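Local coordinates for protein P450 epoxidase (Sorangium cellulosum, PDB 1Q5D) that belongs to the cytochrome P450 family, haem-thiolate enzymes of mostly helical fold, and holds a haem with an iron at its centre, at residues F17-P22 and F42-G47; S49-R54 and F327-S332; T53-V58 and G337-R342; A60-E65 and T305-R310. One frame throughout, in Å; residues are numbered along the deposited sequence.

All four contacts gather about the five-stranded mixed sheet and the helix 55-62 that packs on it. Interaction 2 is the backbone-bonded centre of the group, two parallel strands with nearly every touching residue buried. Interaction 1 adjoins it through strand 41-44, one of the sheet's two outer strands, and replaces hydrogen bonds by aromatic packing against an N-terminal loop. Interactions 3 and 4 both use helix 55-62: interaction 3 at its start, with apolar side chains inside and H56 and T338 at the surface; interaction 4 at its end, where charge takes over and R307 meets a haem propionate, while R310 reaches the backbone carbonyl of E65 at the exposed rim.

Interaction 1: F17-P22 and F42-G47; sequences FKPFAP and FYWDEG
F17 touches both F42 and W44, at the corner of an aromatic cluster of three rings made without any hydrogen bond between the segments. Two edge-to-face pairs build it. F17 turns its own edge to one face of the W44 indole, with CE2 of F17 3.8 Å from CD2 of W44 and the ring planes at 68°. In the second pair the roles reverse: F42 offers its edge to the face of F17, in an offset arrangement with planes at 67°. The CZ atom of F42 comes to 3.5 Å from CB of F17. With CG trans to the backbone N (chi1 -176°), the F17 ring is swung toward the strand, where both neighbours can meet it. The other face of the indole is covered by the backbone N of G47, 3.4 Å above the plane.

Aliphatic and peripheral contacts extend the cluster along the indole. P19, in the type I turn from K18 to A21, brings CG to 3.4 Å from CZ2 of W44, and its CD also lies over a face of the F17 ring. A compact proline suits this place, for it fits beside two large rings and its ring limits the backbone of the turn. F20 reaches the far end of the tryptophan more loosely, CE1 of F20 being 4.2 Å from CH2 of W44.

Beyond the two segments, L35 of helix 29-38 touches F17 and F42, and V51 of the next strand touches F42 and W44. The arrangement is an aromatic cluster fastening the N-terminal loop to an outer strand of the mixed sheet of this P450 fold.

Interaction 2: S49-R54 and F327-S332; sequences SWVLTR and FLLIPS
V51 and L52 run alongside F327 and L328 as paired parallel strands, joined by three backbone hydrogen bonds. F327 uses both its peptide groups: its N gives a bond of 2.6 Å to O of W50, and its O accepts one of 2.8 Å from N of L52. The third runs from N of L329 to O of L52, 2.9 Å long. A fourth bond leaves the strands, from OG of S332 to O of T53 at 2.8 Å; the hydroxyl lies in the carbonyl plane, on a lone pair. Because OG stands trans to the backbone N (chi1 178°), this short side chain reaches across from the first turn of helix 330-333.

Apolar branches fill the space beside these bonds. CG2 of V51 lies 4.1 Å from CB of F327, and CG1 of V51 4.0 Å from CB of L329; beta-branched valine suits the extended strand and offers one methyl to each. S49 places OG in the plane of the F327 ring at its edge, 3.3 Å from CD1, and this buried hydroxyl has no hydrogen-bonding partner in the model.

A second shell sets these groups in place. R36 of helix 29-38 also bonds the S332 hydroxyl, T39 O receives the T53 hydroxyl, and I32 packs on L329. V61 and F62 of helix 55-62 cover L328, while the F327 side chain touches the bound ligand EPB. Here lies the parallel pair within the mixed, otherwise antiparallel sheet of the cytochrome P450 fold, with F327 forming part of the ligand pocket.

Interaction 3: T53-V58 and G337-R342; sequences TRYHDV and GTVFSR
Y55 reaches from the first turn of helix 55-62 to the loop 337-342; its stem and one ring edge keep to V339, its other edge to F340. Its CB lies 3.8 Å from CG2 of V339, and CG keeps to the same methyl. At CD2 the approach is a little closer, 3.7 Å to that CG2. The other valine branch takes the ring itself: CG1 of V339 stands over the centre of one face, 4.1 Å from the centroid and 5° off the normal, a CH-pi contact. A forked valine suits this task, as one methyl follows the stem of the tyrosine while the other covers its ring.

Across the ring from CD2, CD1 of Y55 meets CE2 of F340 at 4.0 Å, and CE1 of Y55 lies near CZ of the same phenylalanine. The two ring planes stand 79° apart, in an oblique pairing. CG1 of V339 also rests over a face of F340, toward its rim, and so fills the angle between the aromatic rings. At the tip of the tyrosine, the OH group is hydrogen-bonded to the backbone carbonyl of A354, a buried polar end given a partner beyond the two segments.

In this P450 the contact joins the helix that follows strand 49-52 to the loop running on from helix 330-333. D336, just before the loop segment, accepts a hydrogen bond from the backbone N of Y55, and its other carboxylate oxygen is bonded to the hydroxyl of T338. H56, at the exposed margin, brings CE1 to 3.6 Å from CG2 of V339, with its ring face toward CD2 of Y55.

Interaction 4: A60-E65 and T305-R310; sequences AVFRDE and TVRFAR. With HEM (protoporphyrin IX containing Fe), chain B.
The F62 ring and the R307 guanidinium cross at about a right angle, their planes 89° apart, with CD1 of F62 3.6 Å from NH2 of R307. That leaves the guanidinium edge turned to a haem propionate, which it meets in two straight bonds: NH1 of R307 to O1A at 2.8 Å (172°), and NH2 to O2A at 3.0 Å. The R307 chain bends at chi2 (-62°), bringing its end round to the carboxylate while CG rests 3.9 Å from CG1 of V61. NH1 also donates to O of V306, so the rotation of the guanidinium is fixed by several partners.

This is the propionate-binding side of the P450 haem pocket, where an arginine's planar pair of N-H groups suits a carboxylate and probably favours its ionised form. T305 adds a bond from OG1 to O1A, 2.6 Å long, and its CG2 touches CZ of F62; H103, R107 and H363 also hydrogen-bond to the haem. A water lies 2.6 Å from O of V61 and accepts from NE of R307, linking the segments.

At the exposed end R310, bent at chi3, gives NH1 to O of E65 at 2.7 Å, approaching from above the carbonyl plane.

Interaction 1: F17-P22 and F42-G47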
# COMPACT_ATOMS: atom_id res chain seq x y z
N PHE A 17 5.03 5.76 -22.53
CA PHE A 17 4.88 5.38 -21.12
C PHE A 17 6.10 4.61 -20.59
O PHE A 17 6.28 3.43 -20.90
CB PHE A 17 3.61 4.57 -20.88
CG PHE A 17 3.36 4.23 -19.43
CD1 PHE A 17 3.39 5.21 -18.45
CD2 PHE A 17 3.11 2.92 -19.04
CE1 PHE A 17 3.16 4.88 -17.11
CE2 PHE A 17 2.87 2.59 -17.72
CZ PHE A 17 2.90 3.57 -16.75
N LYS A 18 6.91 5.29 -19.79
CA LYS A 18 8.14 4.73 -19.23
C LYS A 18 8.19 4.94 -17.72
O LYS A 18 8.92 5.81 -17.25
CB LYS A 18 9.36 5.41 -19.86
CG LYS A 18 9.49 5.17 -21.35
CD LYS A 18 10.49 6.13 -21.98
CE LYS A 18 10.59 5.89 -23.48
NZ LYS A 18 11.70 6.66 -24.07
N PRO A 19 7.44 4.16 -16.96
CA PRO A 19 7.35 4.37 -15.50
C PRO A 19 8.62 3.96 -14.72
O PRO A 19 8.65 4.13 -13.49
CB PRO A 19 6.16 3.51 -15.10
CG PRO A 19 6.18 2.36 -16.12
CD PRO A 19 6.62 3.02 -17.41
N PHE A 20 9.63 3.40 -15.40
CA PHE A 20 10.92 3.10 -14.77
C PHE A 20 12.04 4.04 -15.20
O PHE A 20 13.19 3.89 -14.78
CB PHE A 20 11.34 1.63 -14.97
CG PHE A 20 10.38 0.67 -14.35
CD1 PHE A 20 9.39 0.07 -15.11
CD2 PHE A 20 10.43 0.41 -12.99
CE1 PHE A 20 8.48 -0.81 -14.52
CE2 PHE A 20 9.52 -0.45 -12.41
CZ PHE A 20 8.54 -1.07 -13.18
N ALA A 21 11.71 5.04 -16.01
CA ALA A 21 12.67 6.07 -16.39
C ALA A 21 13.11 6.84 -15.16
O ALA A 21 12.30 7.11 -14.26
CB ALA A 21 12.07 7.02 -17.41
N PRO A 22 14.39 7.20 -15.11
CA PRO A 22 14.89 8.10 -14.07
C PRO A 22 14.04 9.34 -14.04
O PRO A 22 13.67 9.86 -15.10
CB PRO A 22 16.31 8.44 -14.55
CG PRO A 22 16.71 7.30 -15.42
CD PRO A 22 15.45 6.73 -16.02
N PHE A 42 -4.23 2.58 -23.54
CA PHE A 42 -3.15 2.22 -24.44
C PHE A 42 -2.55 0.90 -24.01
O PHE A 42 -2.71 0.48 -22.85
CB PHE A 42 -2.10 3.33 -24.49
CG PHE A 42 -1.33 3.52 -23.21
CD1 PHE A 42 -0.18 2.76 -22.95
CD2 PHE A 42 -1.72 4.48 -22.29
CE1 PHE A 42 0.54 2.95 -21.79
CE2 PHE A 42 -0.99 4.68 -21.12
CZ PHE A 42 0.15 3.90 -20.87
N TYR A 43 -1.87 0.24 -24.95
CA TYR A 43 -1.18 -1.00 -24.61
C TYR A 43 0.27 -0.70 -24.22
O TYR A 43 1.00 -0.01 -24.94
CB TYR A 43 -1.22 -2.01 -25.76
CG TYR A 43 -0.87 -3.41 -25.32
CD1 TYR A 43 -1.85 -4.26 -24.83
CD2 TYR A 43 0.45 -3.87 -25.36
CE1 TYR A 43 -1.54 -5.53 -24.41
CE2 TYR A 43 0.77 -5.15 -24.93
CZ TYR A 43 -0.24 -5.98 -24.46
OH TYR A 43 0.05 -7.25 -24.03
N TRP A 44 0.67 -1.22 -23.07
CA TRP A 44 2.00 -1.00 -22.53
C TRP A 44 2.85 -2.20 -22.90
O TRP A 44 2.69 -3.27 -22.33
CB TRP A 44 1.93 -0.87 -21.00
CG TRP A 44 3.27 -0.66 -20.33
CD1 TRP A 44 4.42 -0.19 -20.90
CD2 TRP A 44 3.57 -0.90 -18.96
NE1 TRP A 44 5.43 -0.14 -19.96
CE2 TRP A 44 4.93 -0.57 -18.76
CE3 TRP A 44 2.83 -1.36 -17.86
CZ2 TRP A 44 5.56 -0.69 -17.52
CZ3 TRP A 44 3.46 -1.49 -16.64
CH2 TRP A 44 4.80 -1.14 -16.47
N ASP A 45 3.75 -2.01 -23.86
CA ASP A 45 4.55 -3.11 -24.38
C ASP A 45 5.28 -3.91 -23.30
O ASP A 45 5.05 -5.12 -23.17
CB ASP A 45 5.53 -2.61 -25.48
CG ASP A 45 6.47 -1.51 -24.99
OD1 ASP A 45 7.44 -1.18 -25.73
OD2 ASP A 45 6.37 -0.91 -23.88
N GLU A 46 6.13 -3.27 -22.52
CA GLU A 46 6.93 -4.00 -21.54
C GLU A 46 6.08 -4.57 -20.41
O GLU A 46 6.39 -5.62 -19.84
CB GLU A 46 8.05 -3.14 -20.98
CG GLU A 46 8.90 -3.86 -19.95
CD GLU A 46 10.10 -3.06 -19.52
OE1 GLU A 46 10.17 -1.86 -19.87
OE2 GLU A 46 10.98 -3.63 -18.80
N GLY A 47 4.99 -3.88 -20.10
CA GLY A 47 4.08 -4.35 -19.07
C GLY A 47 3.18 -5.46 -19.58
O GLY A 47 2.52 -6.13 -18.80

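Interaction 2: S49-R54 and F327-S332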
# COMPACT_ATOMS: atom_id res chain seq x y z
N SER A 49 0.30 -5.27 -20.99
CA SER A 49 -1.07 -5.08 -20.54
C SER A 49 -1.62 -3.75 -21.01
O SER A 49 -0.87 -2.85 -21.36
CB SER A 49 -1.14 -5.16 -19.01
OG SER A 49 -0.57 -4.00 -18.44
N TRP A 50 -2.95 -3.64 -21.02
CA TRP A 50 -3.60 -2.37 -21.30
C TRP A 50 -3.50 -1.45 -20.09
O TRP A 50 -3.39 -1.94 -18.96
CB TRP A 50 -5.06 -2.64 -21.62
CG TRP A 50 -5.25 -3.42 -22.87
CD1 TRP A 50 -5.50 -4.76 -22.99
CD2 TRP A 50 -5.21 -2.90 -24.21
NE1 TRP A 50 -5.63 -5.11 -24.31
CE2 TRP A 50 -5.45 -3.98 -25.08
CE3 TRP A 50 -5.02 -1.62 -24.75
CZ2 TRP A 50 -5.50 -3.83 -26.47
CZ3 TRP A 50 -5.05 -1.48 -26.14
CH2 TRP A 50 -5.30 -2.57 -26.97
N VAL A 51 -3.57 -0.14 -20.32
CA VAL A 51 -3.44 0.87 -19.26
C VAL A 51 -4.58 1.87 -19.39
O VAL A 51 -4.76 2.50 -20.44
CB VAL A 51 -2.10 1.63 -19.36
CG1 VAL A 51 -2.03 2.77 -18.35
CG2 VAL A 51 -0.91 0.68 -19.16
N LEU A 52 -5.37 2.02 -18.32
CA LEU A 52 -6.46 3.00 -18.31
C LEU A 52 -6.03 4.26 -17.57
O LEU A 52 -5.56 4.20 -16.42
CB LEU A 52 -7.71 2.39 -17.68
CG LEU A 52 -8.38 1.30 -18.52
CD1 LEU A 52 -9.32 0.45 -17.68
CD2 LEU A 52 -9.12 1.93 -19.70
N THR A 53 -6.22 5.41 -18.22
CA THR A 53 -5.70 6.68 -17.74
C THR A 53 -6.70 7.63 -17.07
O THR A 53 -6.27 8.60 -16.46
CB THR A 53 -5.06 7.46 -18.89
OG1 THR A 53 -6.04 7.62 -19.94
CG2 THR A 53 -3.93 6.66 -19.54
N ARG A 54 -8.00 7.40 -17.22
CA ARG A 54 -8.97 8.40 -16.76
C ARG A 54 -9.83 7.93 -15.58
O ARG A 54 -10.18 6.76 -15.49
CB ARG A 54 -9.84 8.87 -17.93
CG ARG A 54 -9.03 9.60 -19.00
CD ARG A 54 -9.76 9.79 -20.35
NE ARG A 54 -8.85 10.35 -21.35
CZ ARG A 54 -9.18 10.59 -22.61
NH1 ARG A 54 -10.41 10.30 -23.04
NH2 ARG A 54 -8.28 11.10 -23.44
N PHE A 327 -3.96 -2.51 -16.44
CA PHE A 327 -3.48 -1.64 -15.38
C PHE A 327 -4.37 -0.41 -15.23
O PHE A 327 -4.67 0.28 -16.21
CB PHE A 327 -2.06 -1.18 -15.68
CG PHE A 327 -1.01 -1.86 -14.84
CD1 PHE A 327 -0.16 -2.81 -15.42
CD2 PHE A 327 -0.84 -1.53 -13.50
CE1 PHE A 327 0.84 -3.42 -14.65
CE2 PHE A 327 0.16 -2.14 -12.73
CZ PHE A 327 1.00 -3.09 -13.31
N LEU A 328 -4.78 -0.15 -14.01
CA LEU A 328 -5.54 1.05 -13.66
C LEU A 328 -4.51 2.07 -13.24
O LEU A 328 -3.87 1.88 -12.22
CB LEU A 328 -6.46 0.73 -12.47
CG LEU A 328 -7.76 0.00 -12.81
CD1 LEU A 328 -7.60 -1.09 -13.85
CD2 LEU A 328 -8.46 -0.55 -11.57
N LEU A 329 -4.32 3.12 -14.05
CA LEU A 329 -3.27 4.12 -13.78
C LEU A 329 -3.69 5.11 -12.69
O LEU A 329 -4.08 6.23 -12.98
CB LEU A 329 -2.85 4.86 -15.06
CG LEU A 329 -1.58 5.71 -15.04
CD1 LEU A 329 -0.33 4.92 -14.56
CD2 LEU A 329 -1.30 6.36 -16.42
N ILE A 330 -3.54 4.69 -11.43
CA ILE A 330 -4.07 5.44 -10.29
C ILE A 330 -3.61 6.88 -10.14
O ILE A 330 -4.44 7.75 -9.93
CB ILE A 330 -3.87 4.66 -8.95
CG1 ILE A 330 -4.52 3.28 -9.00
CG2 ILE A 330 -4.35 5.49 -7.77
CD1 ILE A 330 -5.98 3.26 -9.32
N PRO A 331 -2.30 7.15 -10.20
CA PRO A 331 -1.82 8.52 -10.04
C PRO A 331 -2.36 9.43 -11.14
O PRO A 331 -2.44 10.63 -10.93
CB PRO A 331 -0.30 8.39 -10.17
CG PRO A 331 -0.03 6.97 -9.94
CD PRO A 331 -1.20 6.19 -10.41
N SER A 332 -2.71 8.85 -12.28
CA SER A 332 -3.27 9.61 -13.39
C SER A 332 -4.76 9.91 -13.16
O SER A 332 -5.20 11.06 -13.25
CB SER A 332 -3.12 8.85 -14.70
OG SER A 332 -3.73 9.59 -15.77

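Interaction 3: T53-V58 and G337-R342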
# COMPACT_ATOMS: atom_id res chain seq x y z
N THR A 53 -6.22 5.41 -18.22
CA THR A 53 -5.70 6.68 -17.74
C THR A 53 -6.70 7.63 -17.07
O THR A 53 -6.27 8.60 -16.46
CB THR A 53 -5.06 7.46 -18.89
OG1 THR A 53 -6.04 7.62 -19.94
CG2 THR A 53 -3.93 6.66 -19.54
N ARG A 54 -8.00 7.40 -17.22
CA ARG A 54 -8.97 8.40 -16.76
C ARG A 54 -9.83 7.93 -15.58
O ARG A 54 -10.18 6.76 -15.49
CB ARG A 54 -9.84 8.87 -17.93
CG ARG A 54 -9.03 9.60 -19.00
CD ARG A 54 -9.76 9.79 -20.35
NE ARG A 54 -8.85 10.35 -21.35
CZ ARG A 54 -9.18 10.59 -22.61
NH1 ARG A 54 -10.41 10.30 -23.04
NH2 ARG A 54 -8.28 11.10 -23.44
N TYR A 55 -10.15 8.85 -14.68
CA TYR A 55 -10.91 8.49 -13.48
C TYR A 55 -12.12 7.59 -13.74
O TYR A 55 -12.24 6.51 -13.16
CB TYR A 55 -11.34 9.73 -12.71
CG TYR A 55 -12.01 9.37 -11.40
CD1 TYR A 55 -11.28 9.38 -10.21
CD2 TYR A 55 -13.36 9.01 -11.35
CE1 TYR A 55 -11.89 9.05 -9.00
CE2 TYR A 55 -13.98 8.67 -10.14
CZ TYR A 55 -13.23 8.70 -8.97
OH TYR A 55 -13.82 8.36 -7.76
N HIS A 56 -13.02 8.01 -14.62
CA HIS A 56 -14.28 7.28 -14.75
C HIS A 56 -14.12 5.87 -15.27
O HIS A 56 -14.85 4.96 -14.86
CB HIS A 56 -15.30 8.07 -15.57
CG HIS A 56 -15.97 9.16 -14.79
ND1 HIS A 56 -15.67 10.50 -14.97
CD2 HIS A 56 -16.87 9.11 -13.79
CE1 HIS A 56 -16.38 11.22 -14.12
NE2 HIS A 56 -17.12 10.40 -13.39
N ASP A 57 -13.15 5.67 -16.17
CA ASP A 57 -12.87 4.34 -16.68
C ASP A 57 -12.20 3.49 -15.60
O ASP A 57 -12.54 2.32 -15.40
CB ASP A 57 -12.00 4.42 -17.94
CG ASP A 57 -12.58 5.35 -18.99
OD1 ASP A 57 -13.75 5.13 -19.36
OD2 ASP A 57 -11.97 6.32 -19.47
N VAL A 58 -11.23 4.07 -14.91
CA VAL A 58 -10.57 3.40 -13.79
C VAL A 58 -11.58 3.00 -12.70
O VAL A 58 -11.65 1.84 -12.26
CB VAL A 58 -9.48 4.29 -13.19
CG1 VAL A 58 -9.03 3.77 -11.85
CG2 VAL A 58 -8.30 4.39 -14.15
N GLY A 337 -9.05 16.18 -14.15
CA GLY A 337 -9.69 17.47 -13.90
C GLY A 337 -11.20 17.48 -14.06
O GLY A 337 -11.87 18.44 -13.65
N THR A 338 -11.76 16.44 -14.65
CA THR A 338 -13.21 16.36 -14.71
C THR A 338 -13.78 15.89 -13.38
O THR A 338 -14.99 15.89 -13.19
CB THR A 338 -13.69 15.46 -15.86
OG1 THR A 338 -13.30 14.10 -15.61
CG2 THR A 338 -12.98 15.82 -17.16
N VAL A 339 -12.91 15.52 -12.45
CA VAL A 339 -13.37 14.98 -11.17
C VAL A 339 -12.89 15.80 -9.98
O VAL A 339 -13.65 16.04 -9.04
CB VAL A 339 -12.99 13.49 -11.02
CG1 VAL A 339 -13.28 13.00 -9.61
CG2 VAL A 339 -13.74 12.64 -12.04
N PHE A 340 -11.63 16.21 -10.00
CA PHE A 340 -11.09 17.06 -8.95
C PHE A 340 -10.77 18.41 -9.56
O PHE A 340 -10.03 18.48 -10.53
CB PHE A 340 -9.83 16.44 -8.32
CG PHE A 340 -10.00 14.99 -7.90
CD1 PHE A 340 -10.52 14.68 -6.65
CD2 PHE A 340 -9.66 13.96 -8.76
CE1 PHE A 340 -10.70 13.37 -6.27
CE2 PHE A 340 -9.85 12.64 -8.40
CZ PHE A 340 -10.36 12.34 -7.13
N SER A 341 -11.34 19.48 -9.00
CA SER A 341 -11.08 20.83 -9.47
C SER A 341 -9.70 21.27 -9.03
O SER A 341 -9.28 20.94 -7.92
CB SER A 341 -12.11 21.81 -8.91
OG SER A 341 -13.35 21.65 -9.57
N ARG A 342 -9.02 22.02 -9.88
CA ARG A 342 -7.63 22.38 -9.65
C ARG A 342 -6.84 21.13 -9.24
O ARG A 342 -6.20 21.12 -8.18
CB ARG A 342 -7.52 23.47 -8.58
CG ARG A 342 -8.25 24.76 -8.93
CD ARG A 342 -7.95 25.91 -7.98
NE ARG A 342 -7.81 25.41 -6.62
CZ ARG A 342 -7.14 26.04 -5.66
NH1 ARG A 342 -6.56 27.20 -5.90
NH2 ARG A 342 -7.06 25.50 -4.45

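Interaction 4: A60-E65 and T305-R310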
# COMPACT_ATOMS: atom_id res chain seq x y z
N ALA A 60 -14.79 2.70 -12.93
CA ALA A 60 -15.77 1.73 -13.44
C ALA A 60 -15.25 0.31 -13.37
O ALA A 60 -15.97 -0.60 -12.95
CB ALA A 60 -16.17 2.09 -14.86
N VAL A 61 -14.00 0.11 -13.78
CA VAL A 61 -13.39 -1.22 -13.79
C VAL A 61 -13.34 -1.86 -12.39
O VAL A 61 -13.52 -3.07 -12.25
CB VAL A 61 -11.98 -1.19 -14.42
CG1 VAL A 61 -11.22 -2.46 -14.12
CG2 VAL A 61 -12.10 -0.98 -15.92
N PHE A 62 -13.10 -1.05 -11.37
CA PHE A 62 -13.10 -1.57 -10.00
C PHE A 62 -14.38 -2.37 -9.74
O PHE A 62 -14.37 -3.40 -9.07
CB PHE A 62 -12.99 -0.42 -8.99
CG PHE A 62 -11.57 -0.05 -8.61
CD1 PHE A 62 -10.79 -0.90 -7.84
CD2 PHE A 62 -11.03 1.16 -9.01
CE1 PHE A 62 -9.50 -0.55 -7.48
CE2 PHE A 62 -9.74 1.51 -8.67
CZ PHE A 62 -8.97 0.66 -7.90
N ARG A 63 -15.49 -1.89 -10.31
CA ARG A 63 -16.80 -2.48 -10.08
C ARG A 63 -17.36 -3.24 -11.28
O ARG A 63 -18.57 -3.47 -11.37
CB ARG A 63 -17.78 -1.39 -9.65
CG ARG A 63 -17.55 -0.90 -8.24
CD ARG A 63 -17.62 -2.01 -7.19
NE ARG A 63 -18.89 -1.98 -6.47
CZ ARG A 63 -19.25 -1.02 -5.62
NH1 ARG A 63 -18.43 -0.00 -5.37
NH2 ARG A 63 -20.43 -1.08 -5.01
N ASP A 64 -16.49 -3.64 -12.20
CA ASP A 64 -16.92 -4.34 -13.41
C ASP A 64 -16.56 -5.82 -13.32
O ASP A 64 -15.39 -6.19 -13.44
CB ASP A 64 -16.25 -3.71 -14.63
CG ASP A 64 -16.86 -4.18 -15.94
OD1 ASP A 64 -16.92 -3.36 -16.88
OD2 ASP A 64 -17.28 -5.34 -16.14
N GLU A 65 -17.56 -6.67 -13.11
CA GLU A 65 -17.31 -8.09 -12.87
C GLU A 65 -16.70 -8.81 -14.06
O GLU A 65 -16.24 -9.94 -13.94
CB GLU A 65 -18.58 -8.80 -12.40
CG GLU A 65 -18.74 -8.85 -10.89
CD GLU A 65 -19.56 -7.70 -10.35
OE1 GLU A 65 -20.12 -7.82 -9.24
OE2 GLU A 65 -19.67 -6.67 -11.06
N THR A 305 -2.95 -0.61 -9.99
CA THR A 305 -3.29 -1.97 -9.68
C THR A 305 -3.79 -2.65 -10.94
O THR A 305 -3.99 -1.99 -11.96
CB THR A 305 -4.29 -2.07 -8.52
OG1 THR A 305 -4.48 -3.45 -8.19
CG2 THR A 305 -5.69 -1.59 -8.94
N VAL A 306 -3.94 -3.97 -10.89
CA VAL A 306 -4.27 -4.74 -12.09
C VAL A 306 -5.59 -5.49 -12.00
O VAL A 306 -6.06 -5.85 -10.91
CB VAL A 306 -3.16 -5.77 -12.44
CG1 VAL A 306 -1.89 -5.06 -12.80
CG2 VAL A 306 -2.92 -6.72 -11.28
N ARG A 307 -6.16 -5.73 -13.18
CA ARG A 307 -7.31 -6.60 -13.36
C ARG A 307 -7.07 -7.43 -14.61
O ARG A 307 -6.20 -7.09 -15.41
CB ARG A 307 -8.60 -5.79 -13.51
CG ARG A 307 -9.02 -5.05 -12.24
CD ARG A 307 -9.32 -6.00 -11.10
NE ARG A 307 -9.94 -5.35 -9.96
CZ ARG A 307 -9.28 -4.95 -8.89
NH1 ARG A 307 -7.94 -5.07 -8.84
NH2 ARG A 307 -9.94 -4.39 -7.88
N PHE A 308 -7.85 -8.49 -14.79
CA PHE A 308 -7.71 -9.36 -15.95
C PHE A 308 -9.06 -9.61 -16.63
O PHE A 308 -10.06 -9.85 -15.96
CB PHE A 308 -7.05 -10.68 -15.55
CG PHE A 308 -5.77 -10.51 -14.78
CD1 PHE A 308 -5.79 -10.41 -13.39
CD2 PHE A 308 -4.55 -10.44 -15.43
CE1 PHE A 308 -4.62 -10.23 -12.68
CE2 PHE A 308 -3.37 -10.27 -14.72
CZ PHE A 308 -3.41 -10.17 -13.33
N ALA A 309 -9.07 -9.52 -17.95
CA ALA A 309 -10.30 -9.72 -18.73
C ALA A 309 -10.75 -11.17 -18.70
O ALA A 309 -10.01 -12.06 -19.09
CB ALA A 309 -10.08 -9.27 -20.18
N ARG A 310 -11.99 -11.39 -18.25
CA ARG A 310 -12.54 -12.74 -18.14
C ARG A 310 -13.12 -13.24 -19.46
O ARG A 310 -13.53 -14.40 -19.56
CB ARG A 310 -13.61 -12.79 -17.05
CG ARG A 310 -13.06 -12.57 -15.65
CD ARG A 310 -14.13 -12.36 -14.59
NE ARG A 310 -14.82 -13.61 -14.29
CZ ARG A 310 -16.12 -13.69 -14.05
NH1 ARG A 310 -16.88 -12.60 -14.07
NH2 ARG A 310 -16.67 -14.87 -13.79
CHA HEM B . -5.87 -3.80 -0.75
CHB HEM B . -3.93 0.61 -0.89
CHC HEM B . -2.52 0.13 3.74
CHD HEM B . -3.93 -4.46 3.66
C1A HEM B . -5.55 -2.53 -1.16
C2A HEM B . -5.93 -1.92 -2.41
C3A HEM B . -5.38 -0.71 -2.46
C4A HEM B . -4.64 -0.51 -1.23
CMA HEM B . -5.53 0.32 -3.62
CAA HEM B . -6.83 -2.58 -3.48
CBA HEM B . -5.97 -3.18 -4.60
CGA HEM B . -6.88 -3.73 -5.69
O1A HEM B . -6.38 -4.39 -6.65
O2A HEM B . -8.13 -3.52 -5.59
C1B HEM B . -3.40 0.83 0.35
C2B HEM B . -2.76 2.06 0.73
C3B HEM B . -2.36 1.93 1.98
C4B HEM B . -2.73 0.62 2.46
CMB HEM B . -2.53 3.32 -0.16
CAB HEM B . -1.64 3.07 2.72
CBB HEM B . -0.90 2.85 3.80
C1C HEM B . -2.81 -1.13 4.15
C2C HEM B . -2.62 -1.67 5.48
C3C HEM B . -3.01 -2.95 5.44
C4C HEM B . -3.48 -3.24 4.10
CMC HEM B . -2.05 -0.85 6.67
CAC HEM B . -3.03 -4.02 6.55
CBC HEM B . -2.86 -3.69 7.82
C1D HEM B . -4.52 -4.72 2.45
C2D HEM B . -4.95 -6.02 2.04
C3D HEM B . -5.55 -5.83 0.67
C4D HEM B . -5.41 -4.42 0.38
CMD HEM B . -4.83 -7.33 2.84
CAD HEM B . -6.21 -6.90 -0.22
CBD HEM B . -7.72 -6.66 -0.10
CGD HEM B . -8.48 -7.63 -0.96
O1D HEM B . -7.96 -8.00 -2.04
O2D HEM B . -9.61 -8.05 -0.57
NA HEM B . -4.76 -1.65 -0.45
NB HEM B . -3.38 -0.06 1.42
NC HEM B . -3.32 -2.12 3.34
ND HEM B . -4.80 -3.80 1.45
FE HEM B . -4.20 -1.83 1.49
O HOH W 1 -12.79 -5.26 -11.08
O HOH W 2 -2.27 -2.49 0.64